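Local coordinates for protein sensor-type histidine kinase PrrB (Mycobacterium tuberculosis, PDB 1YSR) that uses ATP to phosphorylate a histidine in the PrrB/PrrA two-component system, this fragment being its C-terminal ATP-binding domain, at residues V8-L13 with A45-A50; L28-V33 with T65-S70; A81-G86 with E133-G138; Q95-R100 with L114-V119; G127-L132 with V143-G148. All blocks are in the same frame, centred on the assembly; numbering follows the deposited sequence.

Interaction 1: residues V8-L13 with A45-A50; sequences VDITDL and AGLRLA
Leu13 holds its CG anti to the backbone N (chi1 -171°), and Leu47 holds its own anti to the carbonyl carbon (chi1 -69°); with these torsions the two branched side chains cross at about a right angle. The CD1 methyl of Leu13 comes down on the backbone of the facing helix, 3.8 Å from Leu47 CB and equally close to Arg48 N, while its CD2 branch rests 3.9 Å from Arg48 CA. Leu47 answers with its CD1 branch, which reaches the methyl end of Ile10 (CD1 to CD1, 3.8 Å), again roughly crosswise, and passes more loosely by Val8 CG1. The aliphatic stem of Arg48 continues the apolar strip, its CD lying 4.2 Å from Leu13 CD2.

The polar end of Arg48 turns to other partners: NE forms a salt bridge with Asp52 on its own helix and NH1 another with Asp20 of helix 10-24. Asp9 is the N-cap of that helix; its OD1 accepts from Asp12 N at 2.9 Å, approached from above the carboxylate plane. Pro7 and Ile39 of a second subunit pack on Ala45 and Arg48.

No hydrogen bond joins the segments; the contact is van der Waals packing of helix 10-24, with Val8 of the strand before it, on helix 44-61, and Ile40 touches both Ile10 and Leu47. Both helices pack on one face of the sheet in the alpha/beta sandwich (Bergerat fold) of the histidine kinase ATP-binding domain. The charge of buried Arg48 is probably balanced by Asp52 and Asp20, the latter adding an ionic tie between the helices.

Interaction 2: residues L28-V33 with T65-S70; sequences LDVSLV and TLVQLS
Asp29 N donates to Thr65 O and opens a run of five backbone bonds between parallel strands. Asp29 O then accepts from Val67 N at 2.9 Å, Val67 O from Ser31 N, Ser31 O from Leu69 N at 2.8 Å, and Leu69 O from Val33 N. The Ser31 link is the longest, 3.3 Å between Ser31 N and Val67 O, with the hydrogen well off line at 146°. Val67 O has further company, a CA-H contact from Val30 CA at 3.2 Å and a water 2.9 Å away. That water also links Asp29 OD1 and Ser31 OG, although its two protons cannot serve every acceptor around it at once.

The alternate backbone groups of strand 66-74 look to strand 77-84: Leu66, Gln68 and Ser70 pair there with Asn85, Asp83 and Ala81. On the face that carries Asp29, Ser31, Leu66 and Gln68, Leu66 CD1 lies 3.5 Å from Asp29 CG, the two side chains running side by side. The opposite face is apolar: Val30 CG2 meets Val67 CG1 at 3.9 Å, and Ala18 of helix 10-24 covers Val30 and Leu69.

Strand 29-32 is the outermost on this side of the mixed sheet within the chain. Its inward-facing backbone atoms are satisfied by the neighbouring strand, and the water adds a bridge from Asp29 and Ser31 to Val67 O, so the edge is held mainly by main-chain bonds.

Interaction 3: residues A81-G86 with E133-G138; sequences AIDDNG and ENSPLG
Ser135 OG donates to Asp83 OD1 across only 2.5 Å, a short bond that meets the carboxylate oxygen on its anti side and 15° out of the carboxylate plane. The same hydroxyl accepts from Leu137 N at 2.9 Å, an ST turn, so one oxygen both binds the strand opposite and shapes the loop that carries it. With OG anti to the backbone N (chi1 178°), the hydroxyl extends from its own chain toward Asp83. Beside this bond Leu137 lies over the strand end, its CB 3.4 Å from Asp84 O and its CD1 3.9 Å from Asp83 CB. Leu137 O in turn receives a CA-H contact from Asn85 CA at 3.5 Å.

One shell further out, Asp83 OD2 makes a salt bridge to Arg141, which fixes the other carboxylate oxygen. The loop itself is a type I turn from Ser135 to Gly138, closed by Gly138 N to Ser135 O, 3.0 Å. On the strand side an Asx turn runs from Asp84 to Gly86, Gly86 N donating to Asp84 OD1 at 2.8 Å, and that oxygen also accepts from Ala140 N. The end of the Asn85 side chain leads away, to Thr65 OG1 and Leu66 N.

Strand 140-147 lies between strands 77-84 and 129-134 in the sheet, and the turn after 129-134 folds back to reach the end of 77-84. Asp84-Asn85-Gly86 begins the DxGxG motif (G1 box) of this ATPase family, which in relatives belongs to the nucleotide pocket. The hydroxyl and arginine together would probably stabilise Asp83 as a carboxylate.

Interaction 4: residues Q95-R100 with L114-V119; sequences QVVFER and LGLALV
Ala117 N donates to Arg100 O at 2.8 Å, and the Arg100 side chain grips Leu114 O side-on with two nitrogens, NH2 at 2.9 Å and NE at 3.1 Å. The accepting oxygen lies within 5° of the guanidinium plane; NH2 meets a lone pair of Leu114 O in the carbonyl plane, whereas NE approaches from above that plane. A chain bent at chi3 (-64°) folds the guanidinium back over its own segment to make this possible. The last cross-link, Leu116 N to Val97 O, is 3.1 Å long and straight at the hydrogen. Val97 O also accepts from Arg100 N, the two donors reaching it from opposite faces of its plane.

Gly115, having no side chain, lets Arg100 O come within 3.1 Å of its CA. Around these bonds the packing is apolar. Val97 meets Leu114, CG2 to CD2 at 3.6 Å, and its other branch touches Leu116 CD1. The Phe98 ring sets its CD1 3.8 Å from Leu116 CB, with Leu116 O near the ring plane at its edge; Leu132 and Leu142 add to the same apolar cluster.

By sequence, 95-100 holds part of the F box and 114-119 the end of the G2 box of histidine kinases, which flank the ATP lid in relatives; residues 103-113 between them are not modelled. Arg100 O and Val97 O accept from backbone N-H groups where helix 117-125 starts, and the arginine anchors the chain just before it. Four cross-links thus join the two segments, which is consistent with a lid whose base is held while its middle is mobile.

Interaction 5: residues G127-L132 with V143-G148; sequences GGTASL and VLRLPG
Thr129 pairs with Arg145 and Ser131 with Val143, hydrogen-bonded antiparallel pairs whose strand directions differ by 158°, and Ala130 with Leu144 is the non-hydrogen-bonded pair between. Four bonds join them, the two shortest at 2.8 Å, Arg145 N to Thr129 O and Val143 N to Ser131 O.

On one face Ala130 CB meets Leu144 CD2 at 3.6 Å, where Val119 of helix 117-125 touches both. On the other, Arg145 lies with one face of its guanidinium over Val143 CG1, 3.7 Å above the plane, while Thr129 OG1 touches Arg145 CB. A water joins Thr129 OG1, Ser131 OG and Val143 O; a second one bonds Ser131 OG at 2.9 Å and, weakly, Arg145 NH2.

At the open end, Gly127 O approaches Pro147 CD at 3.5 Å, and Gly128 CA comes within 3.0 Å of Arg145 O, a closeness its lack of a side chain permits. Gly127 is also the C-prime residue of the Schellman motif ending helix 117-125.

Arg145 has salt bridges to Glu79 and Glu133 besides. Held flat over Val143 and probably neutralised by both glutamates, it bridges strands 77-84 and 129-134 from the strand between.

From the N terminus, interaction 1 joins helix 10-24 to helix 44-61, and interaction 2, opening inside that span, pairs strand 29-32 with 66-74; the two loops cross, and Leu32 packs against Thr11 between them. Interaction 3 opens only after interaction 2 closes, ties strand 77-84 to the turn after 129-134, and contains interaction 4, which closes the loop holding the unmodelled residues 103-113. Interaction 5 opens before interaction 3 has closed and crosses it, sharing strand 129-134. Interactions 2, 3 and 5 all belong to the mixed sheet, while interactions 1 and 4 bring helices against it: Leu47 packs on Leu146, and Val119 on Leu144.

Interaction 1: residues V8-L13 with A45-A50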
# COMPACT_ATOMS: atom_id res chain seq x y z
N VAL A 8 -0.53 -5.27 -4.26
CA VAL A 8 -0.71 -4.83 -2.88
C VAL A 8 -0.53 -6.01 -1.95
O VAL A 8 -1.21 -6.98 -2.05
CB VAL A 8 -2.14 -4.28 -2.63
CG1 VAL A 8 -2.17 -3.71 -1.25
CG2 VAL A 8 -2.48 -3.16 -3.61
N ASP A 9 0.41 -5.90 -1.02
CA ASP A 9 0.54 -6.92 0.03
C ASP A 9 -0.49 -6.61 1.09
O ASP A 9 -0.28 -5.70 1.87
CB ASP A 9 1.96 -6.87 0.63
CG ASP A 9 2.16 -7.91 1.75
OD1 ASP A 9 1.18 -8.38 2.37
OD2 ASP A 9 3.34 -8.18 2.05
N ILE A 10 -1.61 -7.32 1.04
CA ILE A 10 -2.76 -7.04 1.92
C ILE A 10 -2.37 -7.23 3.37
O ILE A 10 -2.82 -6.51 4.32
CB ILE A 10 -3.95 -8.03 1.59
CG1 ILE A 10 -4.54 -7.71 0.21
CG2 ILE A 10 -5.03 -7.98 2.66
CD1 ILE A 10 -4.95 -6.20 0.05
N THR A 11 -1.53 -8.25 3.57
CA THR A 11 -1.08 -8.59 4.90
C THR A 11 -0.26 -7.48 5.54
O THR A 11 -0.52 -7.08 6.70
CB THR A 11 -0.36 -9.97 4.84
OG1 THR A 11 -1.23 -10.92 4.20
CG2 THR A 11 -0.05 -10.43 6.25
N ASP A 12 0.70 -6.92 4.80
CA ASP A 12 1.49 -5.80 5.29
C ASP A 12 0.62 -4.57 5.48
O ASP A 12 0.81 -3.81 6.43
CB ASP A 12 2.62 -5.50 4.26
CG ASP A 12 3.56 -4.39 4.72
OD1 ASP A 12 4.20 -4.53 5.77
OD2 ASP A 12 3.64 -3.36 4.04
N LEU A 13 -0.33 -4.34 4.56
CA LEU A 13 -1.28 -3.24 4.68
C LEU A 13 -1.99 -3.31 6.04
O LEU A 13 -2.12 -2.31 6.75
CB LEU A 13 -2.30 -3.30 3.51
CG LEU A 13 -3.24 -2.07 3.38
CD1 LEU A 13 -3.68 -1.93 1.92
CD2 LEU A 13 -4.50 -2.33 4.20
N ALA A 45 -4.35 2.83 -1.71
CA ALA A 45 -4.92 3.92 -0.90
C ALA A 45 -6.40 3.57 -0.54
O ALA A 45 -6.81 3.74 0.59
CB ALA A 45 -4.88 5.25 -1.64
N GLY A 46 -7.13 3.01 -1.49
CA GLY A 46 -8.57 2.71 -1.28
C GLY A 46 -8.68 1.55 -0.29
O GLY A 46 -9.53 1.58 0.59
N LEU A 47 -7.82 0.53 -0.45
CA LEU A 47 -7.91 -0.63 0.50
C LEU A 47 -7.59 -0.18 1.93
O LEU A 47 -8.29 -0.55 2.91
CB LEU A 47 -7.02 -1.78 0.06
CG LEU A 47 -7.53 -2.44 -1.21
CD1 LEU A 47 -6.47 -3.29 -1.78
CD2 LEU A 47 -8.88 -3.21 -0.99
N ARG A 48 -6.54 0.61 2.04
CA ARG A 48 -6.15 1.12 3.36
C ARG A 48 -7.26 1.96 3.94
O ARG A 48 -7.57 1.88 5.13
CB ARG A 48 -4.84 1.90 3.29
CG ARG A 48 -4.41 2.55 4.64
CD ARG A 48 -4.21 1.53 5.81
NE ARG A 48 -3.98 2.36 6.99
CZ ARG A 48 -2.77 2.75 7.40
NH1 ARG A 48 -2.66 3.58 8.41
NH2 ARG A 48 -1.70 2.27 6.81
N LEU A 49 -7.86 2.82 3.12
CA LEU A 49 -8.95 3.65 3.62
C LEU A 49 -10.16 2.82 4.15
O LEU A 49 -10.78 3.20 5.20
CB LEU A 49 -9.42 4.55 2.49
CG LEU A 49 -10.61 5.49 2.74
CD1 LEU A 49 -10.29 6.51 3.76
CD2 LEU A 49 -11.00 6.10 1.36
N ALA A 50 -10.50 1.76 3.43
CA ALA A 50 -11.62 0.84 3.81
C ALA A 50 -11.31 0.29 5.21
O ALA A 50 -12.18 0.29 6.12
CB ALA A 50 -11.74 -0.27 2.78

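Interaction 2: residues L28-V33 with T65-S70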
# COMPACT_ATOMS: atom_id res chain seq x y z
N LEU A 28 -6.76 1.52 22.66
CA LEU A 28 -7.27 0.48 21.76
C LEU A 28 -6.22 -0.61 21.62
O LEU A 28 -5.06 -0.30 21.41
CB LEU A 28 -7.66 1.09 20.40
CG LEU A 28 -7.94 0.06 19.30
CD1 LEU A 28 -9.19 -0.78 19.63
CD2 LEU A 28 -8.07 0.78 17.93
N ASP A 29 -6.59 -1.88 21.76
CA ASP A 29 -5.70 -3.03 21.52
C ASP A 29 -6.04 -3.46 20.09
O ASP A 29 -7.11 -4.03 19.85
CB ASP A 29 -6.01 -4.21 22.47
CG ASP A 29 -5.14 -5.47 22.21
OD1 ASP A 29 -4.49 -5.65 21.13
OD2 ASP A 29 -5.10 -6.36 23.14
N VAL A 30 -5.16 -3.14 19.15
CA VAL A 30 -5.45 -3.43 17.74
C VAL A 30 -4.21 -4.09 17.14
O VAL A 30 -3.06 -3.60 17.35
CB VAL A 30 -5.89 -2.18 16.96
CG1 VAL A 30 -4.85 -1.04 17.12
CG2 VAL A 30 -6.14 -2.58 15.42
N SER A 31 -4.41 -5.18 16.40
CA SER A 31 -3.31 -5.92 15.88
C SER A 31 -3.71 -6.79 14.70
O SER A 31 -4.89 -7.11 14.51
CB SER A 31 -2.77 -6.84 16.98
OG SER A 31 -3.69 -7.93 17.12
N LEU A 32 -2.72 -7.14 13.90
CA LEU A 32 -2.88 -8.13 12.88
C LEU A 32 -2.60 -9.48 13.52
O LEU A 32 -1.44 -9.72 13.99
CB LEU A 32 -1.82 -7.92 11.81
CG LEU A 32 -1.73 -9.05 10.77
CD1 LEU A 32 -3.07 -9.15 10.01
CD2 LEU A 32 -0.60 -8.77 9.80
N VAL A 33 -3.60 -10.34 13.47
CA VAL A 33 -3.52 -11.75 13.80
C VAL A 33 -2.61 -12.52 12.82
O VAL A 33 -2.64 -12.25 11.61
CB VAL A 33 -4.97 -12.25 13.69
CG1 VAL A 33 -5.11 -13.60 13.00
CG2 VAL A 33 -5.73 -12.09 15.03
N THR A 65 -12.77 -1.72 22.24
CA THR A 65 -11.45 -1.55 22.88
C THR A 65 -10.49 -2.60 22.37
O THR A 65 -9.29 -2.56 22.69
CB THR A 65 -11.54 -1.75 24.44
OG1 THR A 65 -12.07 -3.06 24.69
CG2 THR A 65 -12.49 -0.78 25.05
N LEU A 66 -11.01 -3.59 21.61
CA LEU A 66 -10.19 -4.64 21.01
C LEU A 66 -10.66 -4.83 19.55
O LEU A 66 -11.87 -4.94 19.26
CB LEU A 66 -10.30 -6.00 21.79
CG LEU A 66 -9.65 -7.25 21.21
CD1 LEU A 66 -8.15 -7.16 21.46
CD2 LEU A 66 -10.21 -8.50 22.02
N VAL A 67 -9.68 -4.79 18.66
CA VAL A 67 -9.85 -5.03 17.22
C VAL A 67 -8.74 -5.96 16.72
O VAL A 67 -7.56 -5.80 17.09
CB VAL A 67 -9.76 -3.69 16.42
CG1 VAL A 67 -9.70 -3.97 14.90
CG2 VAL A 67 -10.93 -2.77 16.80
N GLN A 68 -9.10 -6.93 15.89
CA GLN A 68 -8.13 -7.82 15.28
C GLN A 68 -8.39 -7.80 13.81
O GLN A 68 -9.56 -8.01 13.37
CB GLN A 68 -8.36 -9.27 15.76
CG GLN A 68 -7.97 -9.42 17.24
CD GLN A 68 -8.26 -10.83 17.78
OE1 GLN A 68 -8.95 -11.65 17.13
NE2 GLN A 68 -7.72 -11.11 18.94
N LEU A 69 -7.30 -7.59 13.07
CA LEU A 69 -7.32 -7.65 11.60
C LEU A 69 -6.79 -9.03 11.19
O LEU A 69 -5.86 -9.57 11.81
CB LEU A 69 -6.39 -6.58 11.04
CG LEU A 69 -6.65 -5.18 11.59
CD1 LEU A 69 -5.65 -4.08 11.03
CD2 LEU A 69 -8.17 -4.75 11.46
N SER A 70 -7.33 -9.57 10.12
CA SER A 70 -6.80 -10.82 9.58
C SER A 70 -6.96 -10.92 8.08
O SER A 70 -7.82 -10.27 7.52
CB SER A 70 -7.46 -12.03 10.20
OG SER A 70 -8.88 -12.01 10.09
O HOH W 1 -5.67 -6.88 18.95

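Interaction 3: residues A81-G86 with E133-G138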
# COMPACT_ATOMS: atom_id res chain seq x y z
N ALA A 81 -10.69 -9.62 7.32
CA ALA A 81 -11.74 -9.41 8.35
C ALA A 81 -11.29 -8.42 9.38
O ALA A 81 -10.11 -8.42 9.74
CB ALA A 81 -12.07 -10.77 9.06
N ILE A 82 -12.21 -7.55 9.80
CA ILE A 82 -11.90 -6.61 10.89
C ILE A 82 -12.90 -7.00 11.98
O ILE A 82 -14.13 -6.84 11.81
CB ILE A 82 -12.09 -5.13 10.47
CG1 ILE A 82 -11.13 -4.77 9.30
CG2 ILE A 82 -11.81 -4.26 11.60
CD1 ILE A 82 -11.78 -4.61 7.95
N ASP A 83 -12.39 -7.71 12.98
CA ASP A 83 -13.23 -8.18 14.13
C ASP A 83 -13.13 -7.24 15.33
O ASP A 83 -12.04 -6.77 15.62
CB ASP A 83 -12.70 -9.57 14.58
CG ASP A 83 -13.24 -10.68 13.75
OD1 ASP A 83 -14.36 -11.13 14.06
OD2 ASP A 83 -12.54 -11.12 12.81
N ASP A 84 -14.23 -6.91 16.02
CA ASP A 84 -14.12 -6.02 17.17
C ASP A 84 -14.98 -6.56 18.36
O ASP A 84 -15.79 -7.48 18.18
CB ASP A 84 -14.46 -4.55 16.84
CG ASP A 84 -15.95 -4.35 16.53
OD1 ASP A 84 -16.81 -4.54 17.42
OD2 ASP A 84 -16.29 -4.01 15.38
N ASN A 85 -14.71 -5.99 19.53
CA ASN A 85 -15.36 -6.43 20.78
C ASN A 85 -16.39 -5.37 21.19
O ASN A 85 -16.78 -5.28 22.35
CB ASN A 85 -14.29 -6.65 21.89
CG ASN A 85 -13.79 -5.33 22.47
OD1 ASN A 85 -13.85 -4.29 21.81
ND2 ASN A 85 -13.32 -5.36 23.73
N GLY A 86 -16.82 -4.56 20.24
CA GLY A 86 -17.82 -3.51 20.51
C GLY A 86 -19.25 -4.06 20.56
O GLY A 86 -19.47 -5.27 20.77
N GLU A 133 -20.84 -9.78 9.88
CA GLU A 133 -21.07 -11.06 10.60
C GLU A 133 -20.90 -10.76 12.07
O GLU A 133 -20.59 -9.62 12.45
CB GLU A 133 -20.03 -12.08 10.20
CG GLU A 133 -20.14 -12.52 8.79
CD GLU A 133 -19.06 -13.50 8.39
OE1 GLU A 133 -18.27 -13.92 9.28
OE2 GLU A 133 -19.00 -13.84 7.19
N ASN A 134 -21.17 -11.76 12.92
CA ASN A 134 -20.98 -11.56 14.34
C ASN A 134 -19.57 -12.02 14.70
O ASN A 134 -19.10 -13.05 14.23
CB ASN A 134 -22.06 -12.30 15.17
CG ASN A 134 -23.36 -11.47 15.38
OD1 ASN A 134 -23.69 -10.54 14.60
ND2 ASN A 134 -24.10 -11.83 16.43
N SER A 135 -18.86 -11.24 15.50
CA SER A 135 -17.48 -11.58 15.72
C SER A 135 -17.35 -12.56 16.93
O SER A 135 -18.09 -12.41 17.87
CB SER A 135 -16.74 -10.32 16.08
OG SER A 135 -15.43 -10.70 16.33
N PRO A 136 -16.38 -13.47 16.90
CA PRO A 136 -15.97 -14.22 18.10
C PRO A 136 -15.50 -13.31 19.22
O PRO A 136 -15.51 -13.72 20.39
CB PRO A 136 -14.78 -15.05 17.59
CG PRO A 136 -15.02 -15.24 16.19
CD PRO A 136 -15.63 -13.92 15.72
N LEU A 137 -15.12 -12.07 18.89
CA LEU A 137 -14.77 -11.07 19.94
C LEU A 137 -15.96 -10.42 20.61
O LEU A 137 -15.80 -9.75 21.63
CB LEU A 137 -13.83 -9.93 19.42
CG LEU A 137 -12.56 -10.51 18.78
CD1 LEU A 137 -11.56 -9.44 18.28
CD2 LEU A 137 -11.82 -11.42 19.78
N GLY A 138 -17.15 -10.56 20.02
CA GLY A 138 -18.33 -9.97 20.67
C GLY A 138 -19.09 -8.88 19.88
O GLY A 138 -20.30 -8.71 20.05

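Interaction 4: residues Q95-R100 with L114-V119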
# COMPACT_ATOMS: atom_id res chain seq x y z
N GLN A 95 -27.50 -4.04 6.16
CA GLN A 95 -27.67 -3.31 4.90
C GLN A 95 -27.73 -1.78 5.09
O GLN A 95 -27.05 -1.04 4.39
CB GLN A 95 -28.89 -3.85 4.17
CG GLN A 95 -29.17 -3.16 2.79
CD GLN A 95 -30.40 -3.71 2.12
OE1 GLN A 95 -31.21 -4.36 2.77
NE2 GLN A 95 -30.53 -3.49 0.79
N VAL A 96 -28.51 -1.29 6.04
CA VAL A 96 -28.59 0.14 6.25
C VAL A 96 -27.22 0.70 6.62
O VAL A 96 -26.85 1.82 6.25
CB VAL A 96 -29.66 0.50 7.31
CG1 VAL A 96 -29.53 1.97 7.81
CG2 VAL A 96 -31.04 0.27 6.71
N VAL A 97 -26.46 -0.09 7.37
CA VAL A 97 -25.15 0.38 7.76
C VAL A 97 -24.26 0.50 6.48
O VAL A 97 -23.58 1.48 6.31
CB VAL A 97 -24.57 -0.52 8.87
CG1 VAL A 97 -23.09 -0.32 9.07
CG2 VAL A 97 -25.32 -0.21 10.19
N PHE A 98 -24.31 -0.47 5.60
CA PHE A 98 -23.52 -0.39 4.36
C PHE A 98 -23.96 0.72 3.38
O PHE A 98 -23.17 1.14 2.56
CB PHE A 98 -23.49 -1.73 3.63
CG PHE A 98 -22.47 -2.65 4.17
CD1 PHE A 98 -21.10 -2.29 4.12
CD2 PHE A 98 -22.84 -3.85 4.79
CE1 PHE A 98 -20.15 -3.13 4.63
CE2 PHE A 98 -21.87 -4.70 5.30
CZ PHE A 98 -20.49 -4.33 5.22
N GLU A 99 -25.22 1.15 3.47
CA GLU A 99 -25.73 2.18 2.60
C GLU A 99 -25.39 3.59 3.11
O GLU A 99 -25.71 4.57 2.45
CB GLU A 99 -27.26 2.03 2.46
CG GLU A 99 -27.78 0.82 1.67
CD GLU A 99 -29.30 0.58 1.90
OE1 GLU A 99 -29.95 1.35 2.66
OE2 GLU A 99 -29.84 -0.40 1.33
N ARG A 100 -24.76 3.68 4.28
CA ARG A 100 -24.44 4.97 4.92
C ARG A 100 -22.95 5.22 5.00
O ARG A 100 -22.20 4.29 5.29
CB ARG A 100 -24.91 4.98 6.39
CG ARG A 100 -26.36 5.20 6.63
CD ARG A 100 -26.56 5.84 8.00
NE ARG A 100 -26.13 4.95 9.10
CZ ARG A 100 -26.95 4.38 9.99
NH1 ARG A 100 -28.26 4.62 9.94
NH2 ARG A 100 -26.44 3.58 10.94
N LEU A 114 -23.06 4.99 12.63
CA LEU A 114 -22.27 3.88 12.09
C LEU A 114 -22.53 3.73 10.59
O LEU A 114 -23.67 3.44 10.18
CB LEU A 114 -22.62 2.57 12.80
CG LEU A 114 -22.02 1.27 12.23
CD1 LEU A 114 -20.53 1.10 12.60
CD2 LEU A 114 -22.80 0.13 12.77
N GLY A 115 -21.47 3.83 9.79
CA GLY A 115 -21.62 3.88 8.35
C GLY A 115 -20.41 3.29 7.72
O GLY A 115 -19.29 3.72 8.03
N LEU A 116 -20.64 2.30 6.88
CA LEU A 116 -19.57 1.57 6.20
C LEU A 116 -19.63 1.62 4.65
O LEU A 116 -19.10 0.74 3.99
CB LEU A 116 -19.58 0.10 6.66
CG LEU A 116 -19.24 -0.12 8.14
CD1 LEU A 116 -19.54 -1.54 8.57
CD2 LEU A 116 -17.80 0.24 8.40
N ALA A 117 -20.28 2.63 4.08
CA ALA A 117 -20.40 2.74 2.63
C ALA A 117 -19.07 2.87 1.91
O ALA A 117 -18.97 2.44 0.74
CB ALA A 117 -21.25 3.90 2.24
N LEU A 118 -18.07 3.47 2.58
CA LEU A 118 -16.71 3.59 1.98
C LEU A 118 -16.13 2.22 1.76
O LEU A 118 -15.55 1.93 0.71
CB LEU A 118 -15.74 4.41 2.83
CG LEU A 118 -15.67 5.94 2.73
CD1 LEU A 118 -14.54 6.47 3.65
CD2 LEU A 118 -15.47 6.39 1.29
N VAL A 119 -16.31 1.37 2.76
CA VAL A 119 -15.88 0.01 2.68
C VAL A 119 -16.55 -0.71 1.52
O VAL A 119 -15.90 -1.34 0.69
CB VAL A 119 -16.13 -0.72 4.01
CG1 VAL A 119 -15.67 -2.13 3.92
CG2 VAL A 119 -15.41 -0.02 5.15

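Interaction 5: residues G127-L132 with V143-G148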
# COMPACT_ATOMS: atom_id res chain seq x y z
N GLY A 127 -14.10 -5.65 -7.36
CA GLY A 127 -14.86 -6.82 -7.78
C GLY A 127 -15.16 -7.83 -6.69
O GLY A 127 -15.31 -8.99 -6.94
N GLY A 128 -15.22 -7.37 -5.45
CA GLY A 128 -15.50 -8.26 -4.35
C GLY A 128 -16.69 -7.73 -3.57
O GLY A 128 -17.43 -6.86 -4.06
N THR A 129 -16.83 -8.21 -2.34
CA THR A 129 -17.99 -7.85 -1.53
C THR A 129 -17.56 -7.48 -0.12
O THR A 129 -16.49 -7.89 0.32
CB THR A 129 -18.95 -9.03 -1.42
OG1 THR A 129 -18.24 -10.16 -0.87
CG2 THR A 129 -19.44 -9.42 -2.83
N ALA A 130 -18.37 -6.64 0.55
CA ALA A 130 -18.20 -6.37 1.97
C ALA A 130 -19.47 -6.84 2.70
O ALA A 130 -20.57 -6.63 2.22
CB ALA A 130 -17.97 -4.93 2.20
N SER A 131 -19.31 -7.50 3.84
CA SER A 131 -20.48 -7.89 4.61
C SER A 131 -20.17 -7.89 6.07
O SER A 131 -19.00 -7.85 6.48
CB SER A 131 -20.95 -9.24 4.16
OG SER A 131 -19.89 -10.12 4.28
N LEU A 132 -21.24 -7.95 6.86
CA LEU A 132 -21.11 -8.01 8.32
C LEU A 132 -21.58 -9.35 8.88
O LEU A 132 -22.56 -9.99 8.38
CB LEU A 132 -21.90 -6.87 8.94
CG LEU A 132 -21.22 -5.50 8.92
CD1 LEU A 132 -22.19 -4.38 9.00
CD2 LEU A 132 -20.21 -5.39 10.11
N VAL A 143 -16.22 -8.26 6.82
CA VAL A 143 -15.48 -9.15 6.00
C VAL A 143 -15.46 -8.63 4.58
O VAL A 143 -16.50 -8.36 4.00
CB VAL A 143 -16.05 -10.59 5.96
CG1 VAL A 143 -15.04 -11.46 5.25
CG2 VAL A 143 -16.24 -11.16 7.34
N LEU A 144 -14.27 -8.47 4.03
CA LEU A 144 -14.17 -8.02 2.62
C LEU A 144 -13.65 -9.17 1.88
O LEU A 144 -12.62 -9.69 2.23
CB LEU A 144 -13.13 -6.94 2.46
CG LEU A 144 -13.22 -5.59 3.09
CD1 LEU A 144 -12.65 -4.64 2.05
CD2 LEU A 144 -14.63 -5.26 3.45
N ARG A 145 -14.37 -9.62 0.86
CA ARG A 145 -13.93 -10.75 0.09
C ARG A 145 -13.53 -10.31 -1.32
O ARG A 145 -14.36 -9.88 -2.09
CB ARG A 145 -15.03 -11.79 0.02
CG ARG A 145 -15.27 -12.48 1.33
CD ARG A 145 -16.36 -13.51 1.23
NE ARG A 145 -17.31 -13.41 2.33
CZ ARG A 145 -17.16 -14.04 3.48
NH1 ARG A 145 -16.09 -14.79 3.65
NH2 ARG A 145 -18.04 -13.92 4.44
N LEU A 146 -12.24 -10.44 -1.61
CA LEU A 146 -11.65 -9.87 -2.79
C LEU A 146 -10.98 -10.91 -3.68
O LEU A 146 -10.28 -11.80 -3.16
CB LEU A 146 -10.62 -8.81 -2.44
CG LEU A 146 -11.08 -7.67 -1.56
CD1 LEU A 146 -9.95 -6.69 -1.32
CD2 LEU A 146 -12.35 -6.99 -2.03
N PRO A 147 -11.24 -10.83 -5.01
CA PRO A 147 -10.69 -11.80 -5.92
C PRO A 147 -9.20 -11.65 -6.10
O PRO A 147 -8.68 -10.51 -6.14
CB PRO A 147 -11.42 -11.52 -7.23
CG PRO A 147 -11.81 -10.14 -7.19
CD PRO A 147 -12.15 -9.90 -5.70
N GLY A 148 -8.54 -12.79 -6.20
CA GLY A 148 -7.10 -12.84 -6.36
C GLY A 148 -6.72 -12.54 -7.80
O GLY A 148 -7.60 -12.41 -8.68
O HOH W 2 -17.84 -10.22 2.09
O HOH W 3 -20.48 -12.65 5.65